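Local coordinates for protein phosphoglycerate kinase (Coxiella burnetii, PDB 4NG4) that catalyses the reversible transfer of a phosphoryl group between 1,3-bisphosphoglycerate and ADP, yielding 3-phosphoglycerate and ATP in glycolysis, at residues V123-L136 / R157-A169. Numbering follows the deposited sequence.
Sequences VRFNKGENENNTEL and RAQASTAGVAAYA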
loop_
_atom_site.group_PDB
_atom_site.type_symbol
_atom_site.label_atom_id
_atom_site.label_comp_id
_atom_site.label_asym_id
_atom_site.label_seq_id
_atom_site.Cartn_x
_atom_site.Cartn_y
_atom_site.Cartn_z
ATOM N N VAL A 123 -6.817 -17.515 -10.480
ATOM C CA VAL A 123 -6.613 -17.014 -11.837
ATOM C C VAL A 123 -5.200 -17.195 -12.318
ATOM O O VAL A 123 -4.945 -17.138 -13.510
ATOM C CB VAL A 123 -6.874 -15.517 -11.920
ATOM C CG1 VAL A 123 -8.336 -15.236 -11.743
ATOM C CG2 VAL A 123 -6.027 -14.771 -10.890
ATOM N N ARG A 124 -4.273 -17.351 -11.377
ATOM C CA ARG A 124 -2.863 -17.541 -11.686
ATOM C C ARG A 124 -2.500 -18.960 -12.137
ATOM O O ARG A 124 -1.339 -19.230 -12.434
ATOM C CB ARG A 124 -2.026 -17.142 -10.481
ATOM C CG ARG A 124 -2.087 -15.659 -10.193
ATOM C CD ARG A 124 -1.016 -15.243 -9.209
ATOM N NE ARG A 124 -1.010 -13.802 -9.042
ATOM C CZ ARG A 124 -0.349 -13.152 -8.092
ATOM N NH1 ARG A 124 0.377 -13.801 -7.182
ATOM N NH2 ARG A 124 -0.420 -11.840 -8.048
ATOM N N PHE A 125 -3.485 -19.858 -12.181
ATOM C CA PHE A 125 -3.289 -21.172 -12.781
ATOM C C PHE A 125 -3.250 -21.074 -14.290
ATOM O O PHE A 125 -2.558 -21.865 -14.933
ATOM C CB PHE A 125 -4.384 -22.155 -12.380
ATOM C CG PHE A 125 -4.254 -22.691 -10.978
ATOM C CD1 PHE A 125 -3.041 -23.200 -10.503
ATOM C CD2 PHE A 125 -5.359 -22.734 -10.146
ATOM C CE1 PHE A 125 -2.930 -23.714 -9.206
ATOM C CE2 PHE A 125 -5.261 -23.241 -8.854
ATOM C CZ PHE A 125 -4.041 -23.741 -8.386
ATOM N N ASN A 126 -3.973 -20.101 -14.847
ATOM C CA ASN A 126 -4.137 -19.987 -16.292
ATOM C C ASN A 126 -2.829 -19.610 -16.997
ATOM O O ASN A 126 -2.248 -18.555 -16.702
ATOM C CB ASN A 126 -5.222 -18.950 -16.627
ATOM C CG ASN A 126 -6.605 -19.338 -16.100
ATOM O OD1 ASN A 126 -6.987 -20.503 -16.105
ATOM N ND2 ASN A 126 -7.368 -18.352 -15.679
ATOM N N LYS A 127 -2.366 -20.483 -17.901
ATOM C CA LYS A 127 -1.366 -20.106 -18.916
ATOM C C LYS A 127 -1.716 -18.709 -19.453
ATOM O O LYS A 127 -2.756 -18.548 -20.125
ATOM C CB LYS A 127 -1.359 -21.098 -20.101
ATOM C CG LYS A 127 -0.382 -22.276 -20.015
ATOM C CD LYS A 127 -0.408 -23.075 -21.338
ATOM C CE LYS A 127 0.691 -24.142 -21.454
ATOM N NZ LYS A 127 0.182 -25.524 -21.248
ATOM N N GLY A 128 -0.882 -17.712 -19.123
ATOM C CA GLY A 128 -0.988 -16.373 -19.713
ATOM C C GLY A 128 -1.428 -15.218 -18.821
ATOM O O GLY A 128 -1.442 -14.066 -19.258
ATOM N N GLU A 129 -1.779 -15.508 -17.573
ATOM C CA GLU A 129 -2.171 -14.464 -16.628
ATOM C C GLU A 129 -1.063 -13.439 -16.427
ATOM O O GLU A 129 -1.271 -12.232 -16.594
ATOM C CB GLU A 129 -2.552 -15.078 -15.271
ATOM C CG GLU A 129 -2.625 -14.092 -14.100
ATOM C CD GLU A 129 -3.862 -13.207 -14.111
ATOM O OE1 GLU A 129 -4.412 -12.955 -13.013
ATOM O OE2 GLU A 129 -4.301 -12.772 -15.203
ATOM N N ASN A 130 0.114 -13.924 -16.063
ATOM C CA ASN A 130 1.243 -13.038 -15.780
ATOM C C ASN A 130 1.756 -12.165 -16.972
ATOM O O ASN A 130 2.293 -11.075 -16.751
ATOM C CB ASN A 130 2.384 -13.830 -15.160
ATOM C CG ASN A 130 3.616 -13.038 -15.080
ATOM O OD1 ASN A 130 3.730 -12.156 -14.226
ATOM N ND2 ASN A 130 4.543 -13.287 -15.999
ATOM N N GLU A 131 1.576 -12.630 -18.209
ATOM C CA GLU A 131 1.972 -11.856 -19.391
ATOM C C GLU A 131 0.848 -10.947 -19.913
ATOM O O GLU A 131 1.031 -10.247 -20.915
ATOM C CB GLU A 131 2.361 -12.785 -20.538
ATOM C CG GLU A 131 3.704 -13.469 -20.435
ATOM C CD GLU A 131 3.874 -14.506 -21.558
ATOM O OE1 GLU A 131 3.053 -14.484 -22.523
ATOM O OE2 GLU A 131 4.809 -15.345 -21.469
ATOM N N ASN A 132 -0.320 -10.976 -19.271
ATOM C CA ASN A 132 -1.478 -10.233 -19.764
ATOM C C ASN A 132 -1.744 -10.571 -21.219
ATOM O O ASN A 132 -1.898 -9.696 -22.056
ATOM C CB ASN A 132 -1.268 -8.733 -19.594
ATOM C CG ASN A 132 -2.561 -7.956 -19.646
ATOM O OD1 ASN A 132 -3.555 -8.344 -19.038
ATOM N ND2 ASN A 132 -2.546 -6.834 -20.355
ATOM N N ASN A 133 -1.775 -11.871 -21.493
ATOM C CA ASN A 133 -2.011 -12.428 -22.822
ATOM C C ASN A 133 -3.342 -11.958 -23.390
ATOM O O ASN A 133 -4.369 -12.013 -22.701
ATOM C CB ASN A 133 -1.983 -13.954 -22.730
ATOM C CG ASN A 133 -2.299 -14.617 -24.035
ATOM O OD1 ASN A 133 -3.462 -14.726 -24.434
ATOM N ND2 ASN A 133 -1.264 -15.081 -24.714
ATOM N N THR A 134 -3.318 -11.496 -24.638
ATOM C CA THR A 134 -4.515 -10.952 -25.272
ATOM C C THR A 134 -5.611 -12.004 -25.353
ATOM O O THR A 134 -6.728 -11.772 -24.875
ATOM C CB THR A 134 -4.237 -10.433 -26.704
ATOM O OG1 THR A 134 -3.384 -9.286 -26.657
ATOM C CG2 THR A 134 -5.534 -10.051 -27.391
ATOM N N GLU A 135 -5.281 -13.153 -25.948
ATOM C CA GLU A 135 -6.270 -14.206 -26.187
ATOM C C GLU A 135 -6.975 -14.594 -24.890
ATOM O O GLU A 135 -8.202 -14.639 -24.841
ATOM C CB GLU A 135 -5.633 -15.438 -26.843
ATOM C CG GLU A 135 -6.649 -16.332 -27.566
ATOM C CD GLU A 135 -6.249 -17.802 -27.627
ATOM O OE1 GLU A 135 -5.259 -18.184 -26.966
ATOM O OE2 GLU A 135 -6.939 -18.581 -28.338
ATOM N N LEU A 136 -6.196 -14.850 -23.844
ATOM C CA LEU A 136 -6.750 -15.155 -22.522
ATOM C C LEU A 136 -7.710 -14.077 -22.035
ATOM O O LEU A 136 -8.763 -14.381 -21.489
ATOM C CB LEU A 136 -5.625 -15.316 -21.493
ATOM C CG LEU A 136 -6.032 -15.420 -20.014
ATOM C CD1 LEU A 136 -7.175 -16.405 -19.771
ATOM C CD2 LEU A 136 -4.828 -15.806 -19.173
ATOM N N ARG A 157 0.187 -3.953 -11.456
ATOM C CA ARG A 157 0.761 -4.852 -12.458
ATOM C C ARG A 157 -0.264 -5.206 -13.512
ATOM O O ARG A 157 -1.456 -5.295 -13.232
ATOM C CB ARG A 157 1.277 -6.143 -11.809
ATOM C CG ARG A 157 2.365 -5.915 -10.782
ATOM C CD ARG A 157 3.673 -5.440 -11.438
ATOM N NE ARG A 157 4.461 -4.618 -10.529
ATOM C CZ ARG A 157 4.979 -5.052 -9.377
ATOM N NH1 ARG A 157 4.799 -6.311 -8.961
ATOM N NH2 ARG A 157 5.682 -4.212 -8.619
ATOM N N ALA A 158 0.230 -5.420 -14.726
ATOM C CA ALA A 158 -0.619 -5.690 -15.878
ATOM C C ALA A 158 -0.718 -7.186 -16.032
ATOM O O ALA A 158 0.266 -7.858 -16.359
ATOM C CB ALA A 158 -0.042 -5.067 -17.126
ATOM N N GLN A 159 -1.906 -7.704 -15.758
ATOM C CA GLN A 159 -2.164 -9.126 -15.846
ATOM C C GLN A 159 -3.569 -9.325 -16.388
ATOM O O GLN A 159 -4.433 -8.486 -16.168
ATOM C CB GLN A 159 -1.975 -9.755 -14.471
ATOM C CG GLN A 159 -0.499 -9.881 -14.100
ATOM C CD GLN A 159 -0.297 -10.575 -12.782
ATOM O OE1 GLN A 159 -0.747 -10.092 -11.760
ATOM N NE2 GLN A 159 0.365 -11.719 -12.793
ATOM N N ALA A 160 -3.777 -10.411 -17.125
ATOM C CA ALA A 160 -5.055 -10.688 -17.791
ATOM C C ALA A 160 -6.276 -10.381 -16.908
ATOM O O ALA A 160 -7.259 -9.817 -17.357
ATOM C CB ALA A 160 -5.078 -12.148 -18.241
ATOM N N SER A 161 -6.176 -10.757 -15.642
ATOM C CA SER A 161 -7.261 -10.625 -14.683
ATOM C C SER A 161 -7.378 -9.246 -14.014
ATOM O O SER A 161 -8.394 -8.966 -13.359
ATOM C CB SER A 161 -7.129 -11.729 -13.613
ATOM O OG SER A 161 -6.070 -11.499 -12.701
ATOM N N THR A 162 -6.350 -8.402 -14.175
ATOM C CA THR A 162 -6.330 -7.028 -13.617
ATOM C C THR A 162 -6.347 -5.909 -14.658
ATOM O O THR A 162 -6.701 -4.767 -14.335
ATOM C CB THR A 162 -5.065 -6.774 -12.793
ATOM O OG1 THR A 162 -3.929 -6.762 -13.666
ATOM C CG2 THR A 162 -4.882 -7.842 -11.723
ATOM N N ALA A 163 -5.950 -6.228 -15.887
ATOM C CA ALA A 163 -5.743 -5.232 -16.919
ATOM C C ALA A 163 -6.354 -5.642 -18.261
ATOM O O ALA A 163 -7.188 -4.927 -18.818
ATOM C CB ALA A 163 -4.261 -4.990 -17.073
ATOM N N GLY A 164 -5.920 -6.785 -18.783
ATOM C CA GLY A 164 -6.356 -7.257 -20.096
ATOM C C GLY A 164 -7.858 -7.420 -20.204
ATOM O O GLY A 164 -8.462 -6.943 -21.164
ATOM N N VAL A 165 -8.461 -8.088 -19.221
ATOM C CA VAL A 165 -9.899 -8.332 -19.240
ATOM C C VAL A 165 -10.680 -7.021 -19.318
ATOM O O VAL A 165 -11.632 -6.917 -20.108
ATOM C CB VAL A 165 -10.384 -9.176 -18.036
ATOM C CG1 VAL A 165 -10.043 -8.526 -16.716
ATOM C CG2 VAL A 165 -11.875 -9.410 -18.137
ATOM N N ALA A 166 -10.261 -6.025 -18.535
ATOM C CA ALA A 166 -10.910 -4.707 -18.538
ATOM C C ALA A 166 -10.749 -3.978 -19.875
ATOM O O ALA A 166 -11.601 -3.167 -20.248
ATOM C CB ALA A 166 -10.384 -3.834 -17.403
ATOM N N ALA A 167 -9.663 -4.269 -20.590
ATOM C CA ALA A 167 -9.433 -3.677 -21.899
ATOM C C ALA A 167 -10.507 -4.091 -22.906
ATOM O O ALA A 167 -10.904 -3.277 -23.748
ATOM C CB ALA A 167 -8.051 -4.043 -22.415
ATOM N N TYR A 168 -10.984 -5.337 -22.800
ATOM C CA TYR A 168 -11.914 -5.925 -23.794
ATOM C C TYR A 168 -13.314 -6.323 -23.267
ATOM O O TYR A 168 -14.063 -7.001 -23.970
ATOM C CB TYR A 168 -11.266 -7.166 -24.433
ATOM C CG TYR A 168 -9.903 -6.922 -25.043
ATOM C CD1 TYR A 168 -9.778 -6.265 -26.268
ATOM C CD2 TYR A 168 -8.740 -7.347 -24.399
ATOM C CE1 TYR A 168 -8.533 -6.031 -26.843
ATOM C CE2 TYR A 168 -7.477 -7.117 -24.963
ATOM C CZ TYR A 168 -7.388 -6.458 -26.191
ATOM O OH TYR A 168 -6.160 -6.222 -26.772
ATOM N N ALA A 169 -13.658 -5.922 -22.044
ATOM C CA ALA A 169 -14.960 -6.263 -21.453
ATOM C C ALA A 169 -16.023 -5.244 -21.865
ATOM O O ALA A 169 -15.767 -4.040 -21.821
ATOM C CB ALA A 169 -14.857 -6.334 -19.943
#
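A trans first torsion (chi1 165°) followed by a bend at chi2 (75°) swings the Glu129 carboxylate to the start of helix 160-168, while Gln159, with CG beside its own backbone N and the chain straight beyond, runs over the 129-132 turn. Glu129 grips the helix start twice. Its OE2 accepts Ser161 N on the syn lone pair at 2.8 Å, and its backbone O takes Ala160 N at 3.1 Å, in the carbonyl plane. That same carbonyl O closes the type I turn by accepting Asn132 N. The Gln159 side chain crosses that of Glu129 at about a right angle, its CB 3.3 Å from Glu129 O and its NE2 3.4 Å from Asn130 CA. Leu136 CD2 meets the Ala160 methyl at 3.8 Å, and at the far end Thr134 CG2 approaches Tyr168 OH. Asn133 caps helix 134-142 through OD1, which accepts Leu136 N almost straight (171°). Arg30 NE is hydrogen-bonded to Ser161 OG, and Arg124 NH1 to Gly72 O; Arg124 and Arg157 are predicted to bind the substrate. The contact thus joins two connections of the N-terminal Rossmann-like domain, those entering helices 134-142 and 160-168. A carboxylate taking a backbone N-H at the start of a helix would probably be stabilised as the anion.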